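Local coordinates for protein endo-alpha-mannosidase (Bacteroides thetaiotaomicron, PDB 4ACZ) that probably hydrolyses internal alpha-mannosidic linkages of glycans, as an endo-acting glycoside hydrolase of family 99, at residues T37-T42 against E370-R375. Residues are numbered along the deposited sequence; the frame is centred on the assembly and turned at random.
Sequences TLDDHT and EFRKAR
The ring of Phe371 meets Asp39 and His41 at its edge. Asp39 OD2 lies near the ring plane, 3.7 Å from Phe371 CE2, and His41 CB approaches the same carbon. The fold is a TIM barrel of eight parallel strands. One face of the ring carries CG of Arg375, offset toward the rim. The carboxylate of Asp39 is turned 74° from the ring. The guanidinium of Arg372 also receives Asp39 at its edge, with the two planes 84° apart. Here the loop leading into the first strand, 42-46, packs against the end of the last helix, 359-373. The contact thus brings the start of the barrel chain against its last helix, where Ile322 of the last strand and Ile315 of helix 305-317 also touch Phe371.

Asp39 is buried and divides its two oxygens. OD1 takes a salt bridge from Arg372 NH1 at 2.9 Å, on its anti side. The bend of the Arg372 chain at chi3 helps bring NH1 round to Asp39 OD1; Arg372 CG lies 3.3 Å from the same oxygen. OD2 serves its own loop. It accepts from His41 N at 3.0 Å, which forms an Asx turn within the type I turn from Asp39 to Thr42. Thr42 OG1 donates to the same oxygen from the opposite face of the carboxylate. CG of Asp39 stands anti to the backbone N (chi1 -169°), which aims the carboxylate at the helix. With alanine in place of Asp39 the carboxylate is gone, which is likely to leave Arg372 NH1 without its salt-bridge mate, the turn without its Asx acceptor and the Thr42 hydroxyl free to turn. His41 stacks on Tyr321, and its ring is further fixed by a bond near the imidazole plane, from His41 ND1 to Asp40 OD1, 3.1 Å long, which meets the carboxylate from above its plane.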
loop_
_atom_site.group_PDB
_atom_site.type_symbol
_atom_site.label_atom_id
_atom_site.label_comp_id
_atom_site.label_asym_id
_atom_site.label_seq_id
_atom_site.Cartn_x
_atom_site.Cartn_y
_atom_site.Cartn_z
ATOM N N THR A 37 -12.528 -9.781 15.219
ATOM C CA THR A 37 -11.810 -8.535 15.635
ATOM C C THR A 37 -11.017 -7.901 14.475
ATOM O O THR A 37 -9.809 -7.624 14.604
ATOM C CB THR A 37 -10.868 -8.822 16.819
ATOM N N LEU A 38 -11.690 -7.674 13.349
ATOM C CA LEU A 38 -11.042 -7.138 12.144
ATOM C C LEU A 38 -11.597 -5.754 11.806
ATOM O O LEU A 38 -12.786 -5.606 11.603
ATOM C CB LEU A 38 -11.283 -8.074 10.958
ATOM C CG LEU A 38 -10.236 -8.996 10.321
ATOM C CD1 LEU A 38 -9.080 -9.425 11.198
ATOM C CD2 LEU A 38 -10.939 -10.212 9.780
ATOM N N ASP A 39 -10.744 -4.739 11.714
ATOM C CA ASP A 39 -11.259 -3.396 11.435
ATOM C C ASP A 39 -11.399 -3.138 9.931
ATOM O O ASP A 39 -10.427 -3.242 9.180
ATOM C CB ASP A 39 -10.400 -2.323 12.091
ATOM C CG ASP A 39 -11.059 -0.974 12.049
ATOM O OD1 ASP A 39 -11.899 -0.700 12.946
ATOM O OD2 ASP A 39 -10.767 -0.212 11.104
ATOM N N ASP A 40 -12.609 -2.800 9.487
ATOM C CA ASP A 40 -12.835 -2.627 8.050
ATOM C C ASP A 40 -12.569 -1.195 7.546
ATOM O O ASP A 40 -12.804 -0.901 6.378
ATOM C CB ASP A 40 -14.237 -3.127 7.644
ATOM C CG ASP A 40 -15.369 -2.386 8.363
ATOM O OD1 ASP A 40 -15.134 -1.283 8.932
ATOM O OD2 ASP A 40 -16.513 -2.904 8.344
ATOM N N HIS A 41 -12.088 -0.317 8.437
ATOM C CA HIS A 41 -11.646 1.037 8.063
ATOM C C HIS A 41 -10.109 1.191 8.149
ATOM O O HIS A 41 -9.578 2.313 8.091
ATOM C CB HIS A 41 -12.326 2.083 8.963
ATOM C CG HIS A 41 -13.656 2.558 8.454
ATOM N ND1 HIS A 41 -14.688 1.700 8.127
ATOM C CD2 HIS A 41 -14.131 3.808 8.243
ATOM C CE1 HIS A 41 -15.734 2.404 7.723
ATOM N NE2 HIS A 41 -15.417 3.684 7.780
ATOM N N THR A 42 -9.414 0.060 8.312
ATOM C CA THR A 42 -7.944 0.007 8.348
ATOM C C THR A 42 -7.477 -0.853 7.167
ATOM O O THR A 42 -7.873 -2.026 7.050
ATOM C CB THR A 42 -7.399 -0.598 9.658
ATOM O OG1 THR A 42 -7.896 0.122 10.797
ATOM C CG2 THR A 42 -5.857 -0.493 9.683
ATOM N N GLU A 370 -7.044 1.653 19.543
ATOM C CA GLU A 370 -7.086 3.079 19.888
ATOM C C GLU A 370 -7.954 3.854 18.883
ATOM O O GLU A 370 -8.745 4.721 19.260
ATOM C CB GLU A 370 -5.674 3.667 19.938
ATOM C CG GLU A 370 -4.805 3.158 21.077
ATOM C CD GLU A 370 -5.372 3.528 22.439
ATOM O OE1 GLU A 370 -5.513 4.740 22.728
ATOM O OE2 GLU A 370 -5.687 2.613 23.221
ATOM N N PHE A 371 -7.812 3.501 17.606
ATOM C CA PHE A 371 -8.598 4.092 16.524
ATOM C C PHE A 371 -10.103 3.841 16.746
ATOM O O PHE A 371 -10.910 4.753 16.623
ATOM C CB PHE A 371 -8.084 3.520 15.191
ATOM C CG PHE A 371 -8.851 3.947 13.976
ATOM C CD1 PHE A 371 -8.895 5.293 13.581
ATOM C CD2 PHE A 371 -9.489 2.993 13.185
ATOM C CE1 PHE A 371 -9.598 5.695 12.416
ATOM C CE2 PHE A 371 -10.199 3.375 12.005
ATOM C CZ PHE A 371 -10.243 4.731 11.629
ATOM N N ARG A 372 -10.473 2.609 17.103
ATOM C CA ARG A 372 -11.881 2.274 17.359
ATOM C C ARG A 372 -12.438 3.006 18.592
ATOM O O ARG A 372 -13.601 3.409 18.599
ATOM C CB ARG A 372 -12.080 0.754 17.499
ATOM C CG ARG A 372 -11.928 -0.018 16.198
ATOM C CD ARG A 372 -11.527 -1.482 16.407
ATOM N NE ARG A 372 -12.683 -2.322 16.692
ATOM C CZ ARG A 372 -13.483 -2.864 15.777
ATOM N NH1 ARG A 372 -13.257 -2.689 14.480
ATOM N NH2 ARG A 372 -14.518 -3.599 16.166
ATOM N N LYS A 373 -11.612 3.160 19.629
ATOM C CA LYS A 373 -12.028 3.885 20.830
ATOM C C LYS A 373 -12.245 5.359 20.523
ATOM O O LYS A 373 -13.054 6.015 21.173
ATOM C CB LYS A 373 -11.021 3.720 21.977
ATOM C CG LYS A 373 -11.101 2.348 22.653
ATOM C CD LYS A 373 -10.414 2.323 24.016
ATOM C CE LYS A 373 -8.907 2.251 23.871
ATOM N NZ LYS A 373 -8.226 2.204 25.195
ATOM N N ALA A 374 -11.532 5.860 19.515
ATOM C CA ALA A 374 -11.633 7.261 19.089
ATOM C C ALA A 374 -12.799 7.532 18.123
ATOM O O ALA A 374 -13.047 8.691 17.759
ATOM C CB ALA A 374 -10.314 7.696 18.458
ATOM N N ARG A 375 -13.490 6.473 17.694
ATOM C CA ARG A 375 -14.541 6.569 16.669
ATOM C C ARG A 375 -15.892 5.950 17.044
ATOM O O ARG A 375 -16.909 6.337 16.477
ATOM C CB ARG A 375 -14.090 5.957 15.326
ATOM C CG ARG A 375 -12.845 6.578 14.681
ATOM C CD ARG A 375 -13.019 8.047 14.291
ATOM N NE ARG A 375 -11.811 8.512 13.610
ATOM C CZ ARG A 375 -10.775 9.107 14.204
ATOM N NH1 ARG A 375 -10.791 9.352 15.515
ATOM N NH2 ARG A 375 -9.713 9.457 13.484
HETATM O O HOH W 1 -14.829 -2.715 11.416
#